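Local coordinates for protein adhesin LabA (PDB 6GMM) that probably binds LacdiNAc-bearing glycans of the gastric mucosa, serving Helicobacter pylori as a lectin-like adhesin through its exodomain, at residues A69-P82 / I198-N210. Residues are numbered along the deposited sequence; the frame is centred on the assembly and turned at random.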
# COMPACT_ATOMS: atom_id res chain seq x y z
N ALA A 69 -1.54 -4.36 -14.16
CA ALA A 69 -2.84 -4.70 -14.76
C ALA A 69 -2.78 -4.61 -16.29
O ALA A 69 -3.21 -5.55 -16.97
CB ALA A 69 -3.94 -3.83 -14.21
N ALA A 70 -2.18 -3.52 -16.83
CA ALA A 70 -2.00 -3.31 -18.26
C ALA A 70 -1.07 -4.38 -18.84
O ALA A 70 -1.33 -4.91 -19.92
CB ALA A 70 -1.45 -1.92 -18.53
N GLY A 71 -0.00 -4.69 -18.13
CA GLY A 71 0.97 -5.69 -18.54
C GLY A 71 0.38 -7.09 -18.71
O GLY A 71 0.73 -7.76 -19.68
N LEU A 72 -0.51 -7.55 -17.78
CA LEU A 72 -1.12 -8.88 -17.92
C LEU A 72 -1.89 -8.91 -19.25
O LEU A 72 -1.63 -9.77 -20.07
CB LEU A 72 -2.02 -9.31 -16.74
CG LEU A 72 -2.58 -10.77 -16.77
CD1 LEU A 72 -1.49 -11.79 -16.46
CD2 LEU A 72 -3.72 -10.96 -15.76
N TRP A 73 -2.74 -7.89 -19.47
CA TRP A 73 -3.54 -7.74 -20.67
C TRP A 73 -2.66 -7.70 -21.89
O TRP A 73 -2.94 -8.44 -22.83
CB TRP A 73 -4.40 -6.48 -20.57
CG TRP A 73 -5.23 -6.21 -21.80
CD1 TRP A 73 -5.14 -5.12 -22.62
CD2 TRP A 73 -6.24 -7.06 -22.37
NE1 TRP A 73 -6.08 -5.21 -23.63
CE2 TRP A 73 -6.77 -6.38 -23.50
CE3 TRP A 73 -6.83 -8.27 -21.98
CZ2 TRP A 73 -7.80 -6.92 -24.28
CZ3 TRP A 73 -7.85 -8.80 -22.75
CH2 TRP A 73 -8.31 -8.14 -23.90
N GLN A 74 -1.57 -6.91 -21.89
CA GLN A 74 -0.66 -6.86 -23.04
C GLN A 74 0.02 -8.19 -23.32
O GLN A 74 0.23 -8.52 -24.48
CB GLN A 74 0.42 -5.79 -22.89
CG GLN A 74 -0.09 -4.38 -23.10
CD GLN A 74 0.86 -3.34 -22.55
OE1 GLN A 74 1.85 -3.63 -21.88
NE2 GLN A 74 0.62 -2.08 -22.86
N VAL A 75 0.43 -8.91 -22.29
CA VAL A 75 1.18 -10.14 -22.50
C VAL A 75 0.29 -11.36 -22.88
O VAL A 75 0.83 -12.30 -23.46
CB VAL A 75 2.14 -10.45 -21.31
CG1 VAL A 75 1.45 -11.25 -20.21
CG2 VAL A 75 3.40 -11.15 -21.80
N MET A 76 -1.04 -11.36 -22.57
CA MET A 76 -1.76 -12.58 -22.97
C MET A 76 -3.05 -12.37 -23.86
O MET A 76 -3.64 -13.37 -24.27
CB MET A 76 -2.08 -13.46 -21.75
CG MET A 76 -2.67 -12.73 -20.58
SD MET A 76 -4.38 -12.25 -20.90
CE MET A 76 -5.22 -13.86 -20.60
N SER A 77 -3.46 -11.12 -24.17
CA SER A 77 -4.64 -10.82 -24.99
C SER A 77 -4.57 -11.47 -26.39
O SER A 77 -5.59 -11.98 -26.90
CB SER A 77 -4.84 -9.31 -25.10
OG SER A 77 -3.71 -8.70 -25.72
N TYR A 78 -3.35 -11.52 -26.97
CA TYR A 78 -3.13 -12.14 -28.25
C TYR A 78 -3.53 -13.62 -28.25
O TYR A 78 -3.98 -14.10 -29.28
CB TYR A 78 -1.68 -11.94 -28.72
CG TYR A 78 -0.68 -12.96 -28.24
CD1 TYR A 78 -0.08 -12.84 -26.99
CD2 TYR A 78 -0.29 -14.02 -29.05
CE1 TYR A 78 0.85 -13.77 -26.54
CE2 TYR A 78 0.65 -14.96 -28.61
CZ TYR A 78 1.20 -14.84 -27.35
OH TYR A 78 2.13 -15.76 -26.92
N ALA A 79 -3.36 -14.34 -27.16
CA ALA A 79 -3.71 -15.75 -27.17
C ALA A 79 -5.14 -16.02 -26.69
O ALA A 79 -5.53 -17.17 -26.49
CB ALA A 79 -2.70 -16.55 -26.37
N ILE A 80 -5.94 -14.96 -26.53
CA ILE A 80 -7.33 -15.15 -26.12
C ILE A 80 -8.14 -15.52 -27.34
O ILE A 80 -8.14 -14.76 -28.33
CB ILE A 80 -7.94 -13.90 -25.42
CG1 ILE A 80 -7.36 -13.71 -24.03
CG2 ILE A 80 -9.49 -13.99 -25.38
CD1 ILE A 80 -7.57 -12.33 -23.49
N SER A 81 -8.84 -16.68 -27.26
CA SER A 81 -9.72 -17.25 -28.28
C SER A 81 -10.43 -16.12 -29.03
O SER A 81 -11.11 -15.30 -28.39
CB SER A 81 -10.72 -18.20 -27.63
OG SER A 81 -11.06 -19.20 -28.57
N PRO A 82 -10.16 -15.98 -30.36
CA PRO A 82 -10.68 -14.83 -31.12
C PRO A 82 -12.07 -14.34 -30.73
O PRO A 82 -13.05 -15.07 -30.78
CB PRO A 82 -10.61 -15.29 -32.58
CG PRO A 82 -9.98 -16.68 -32.53
CD PRO A 82 -9.31 -16.80 -31.22
N ILE A 198 -10.12 -4.29 -16.00
CA ILE A 198 -9.33 -5.22 -16.82
C ILE A 198 -9.35 -6.63 -16.20
O ILE A 198 -9.87 -7.52 -16.83
CB ILE A 198 -7.87 -4.73 -17.00
CG1 ILE A 198 -7.81 -3.44 -17.86
CG2 ILE A 198 -6.99 -5.86 -17.58
CD1 ILE A 198 -6.44 -2.79 -17.90
N ILE A 199 -8.85 -6.78 -14.96
CA ILE A 199 -8.69 -8.04 -14.24
C ILE A 199 -10.03 -8.67 -13.88
O ILE A 199 -10.21 -9.87 -14.13
CB ILE A 199 -7.73 -7.89 -13.01
CG1 ILE A 199 -6.48 -7.03 -13.34
CG2 ILE A 199 -7.32 -9.26 -12.44
CD1 ILE A 199 -5.40 -7.66 -14.31
N THR A 200 -10.97 -7.88 -13.33
CA THR A 200 -12.30 -8.41 -12.97
C THR A 200 -13.00 -8.97 -14.22
O THR A 200 -13.43 -10.13 -14.16
CB THR A 200 -13.13 -7.40 -12.18
OG1 THR A 200 -12.32 -6.95 -11.08
CG2 THR A 200 -14.40 -8.01 -11.62
N THR A 201 -13.04 -8.18 -15.36
CA THR A 201 -13.69 -8.63 -16.60
C THR A 201 -12.98 -9.88 -17.15
O THR A 201 -13.67 -10.84 -17.52
CB THR A 201 -13.85 -7.50 -17.64
OG1 THR A 201 -14.30 -6.30 -17.00
CG2 THR A 201 -14.84 -7.85 -18.70
N LEU A 202 -11.62 -9.89 -17.16
CA LEU A 202 -10.82 -11.03 -17.63
C LEU A 202 -11.15 -12.28 -16.83
O LEU A 202 -11.38 -13.34 -17.41
CB LEU A 202 -9.32 -10.74 -17.43
CG LEU A 202 -8.33 -11.02 -18.57
CD1 LEU A 202 -6.92 -11.14 -18.04
CD2 LEU A 202 -8.69 -12.26 -19.42
N ASN A 203 -11.18 -12.15 -15.51
CA ASN A 203 -11.39 -13.25 -14.59
C ASN A 203 -12.77 -13.87 -14.69
O ASN A 203 -12.85 -15.10 -14.76
CB ASN A 203 -11.07 -12.82 -13.16
CG ASN A 203 -11.07 -13.95 -12.17
OD1 ASN A 203 -10.31 -14.93 -12.28
ND2 ASN A 203 -11.94 -13.84 -11.18
N SER A 204 -13.85 -13.04 -14.71
CA SER A 204 -15.24 -13.54 -14.79
C SER A 204 -15.62 -14.07 -16.19
O SER A 204 -16.25 -15.13 -16.29
CB SER A 204 -16.24 -12.49 -14.31
OG SER A 204 -16.08 -11.24 -14.97
N ALA A 205 -15.20 -13.35 -17.28
CA ALA A 205 -15.46 -13.82 -18.63
C ALA A 205 -14.68 -15.12 -18.85
O ALA A 205 -15.19 -16.04 -19.49
CB ALA A 205 -15.03 -12.76 -19.64
N CYS A 206 -13.49 -15.23 -18.22
CA CYS A 206 -12.62 -16.41 -18.26
C CYS A 206 -12.59 -17.08 -19.67
O CYS A 206 -12.95 -18.25 -19.78
CB CYS A 206 -13.02 -17.40 -17.18
SG CYS A 206 -12.02 -18.91 -17.16
N PRO A 207 -12.20 -16.36 -20.74
CA PRO A 207 -12.22 -16.98 -22.08
C PRO A 207 -11.18 -18.09 -22.21
O PRO A 207 -10.33 -18.23 -21.32
CB PRO A 207 -11.89 -15.80 -23.00
CG PRO A 207 -11.04 -14.91 -22.13
CD PRO A 207 -11.74 -14.96 -20.82
N TRP A 208 -11.23 -18.88 -23.28
CA TRP A 208 -10.27 -19.96 -23.52
C TRP A 208 -8.99 -19.36 -24.06
O TRP A 208 -9.00 -18.26 -24.59
CB TRP A 208 -10.87 -20.97 -24.50
CG TRP A 208 -10.05 -22.18 -24.82
CD1 TRP A 208 -9.45 -22.47 -26.01
CD2 TRP A 208 -9.86 -23.33 -23.98
NE1 TRP A 208 -8.90 -23.73 -25.97
CE2 TRP A 208 -9.13 -24.28 -24.73
CE3 TRP A 208 -10.23 -23.65 -22.66
CZ2 TRP A 208 -8.73 -25.52 -24.20
CZ3 TRP A 208 -9.87 -24.89 -22.15
CH2 TRP A 208 -9.12 -25.81 -22.90
N ILE A 209 -7.87 -20.05 -23.87
CA ILE A 209 -6.57 -19.63 -24.39
C ILE A 209 -6.28 -20.61 -25.53
O ILE A 209 -6.48 -21.81 -25.33
CB ILE A 209 -5.45 -19.63 -23.29
CG1 ILE A 209 -5.75 -18.60 -22.13
CG2 ILE A 209 -4.05 -19.40 -23.88
CD1 ILE A 209 -5.87 -17.08 -22.53
N ASN A 210 -5.84 -20.10 -26.70
CA ASN A 210 -5.55 -20.92 -27.90
C ASN A 210 -4.66 -22.12 -27.53
O ASN A 210 -3.64 -21.94 -26.86
CB ASN A 210 -4.91 -20.08 -29.05
CG ASN A 210 -5.74 -18.91 -29.57
OD1 ASN A 210 -5.20 -17.91 -30.09
ND2 ASN A 210 -7.06 -19.01 -29.45
O HOH W 1 -2.98 -15.74 -31.49
O HOH W 2 -9.08 -20.95 -29.30
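Ala79 and Ser81 pair through their backbones with Trp208 and Asn210, two bonds that flank Ile80 and Ile209 and form a single beta bridge. Asn210 N donates to Ala79 O at 3.0 Å, almost in line with the carbonyl (C=O...N 162°), and Ile209 CA adds a CA-H...O contact to the same oxygen. In return Ser81 N donates to Trp208 O at 3.1 Å; the N-H...O angle is nearly straight (168°), but the donor approaches tilted from the carbonyl plane. The side-chain amide of Asn210 packs directly on Ser81 and Pro82, while its hydrogen bonding toward Ser81 runs through water: ND2 gives a hydrogen bond to a water 2.8 Å away that also bonds Ser81 OG and lies in plane at the edge of the Trp208 ring. Behind the bridge the contact turns apolar. Ile80 CG2, anti to its own N, packs on Pro207 CG at 3.7 Å, while Met76, bent at chi2 and chi3, meets Leu202 tip to tip and brings CE to 3.8 Å from Ile209 CD1. Farther back, Leu72 CD2 touches both Leu202 CD1 and Ile199 CD1, and Ile198 CG2 reaches Trp73 CB where helical residues 69-76 and 198-205 run 45° apart. Trp208 and Ile209 also make backbone bonds with Ser124 and Gly232, and Cys206, where helix 188-205 gives way to loop, is disulfide-linked to Cys235. Polar pairing is thus concentrated at 79-81 and 208-210, with backbone groups matched directly and the serine and asparagine side chains joined by water, whereas the neighbouring helices meet mainly through apolar side chains.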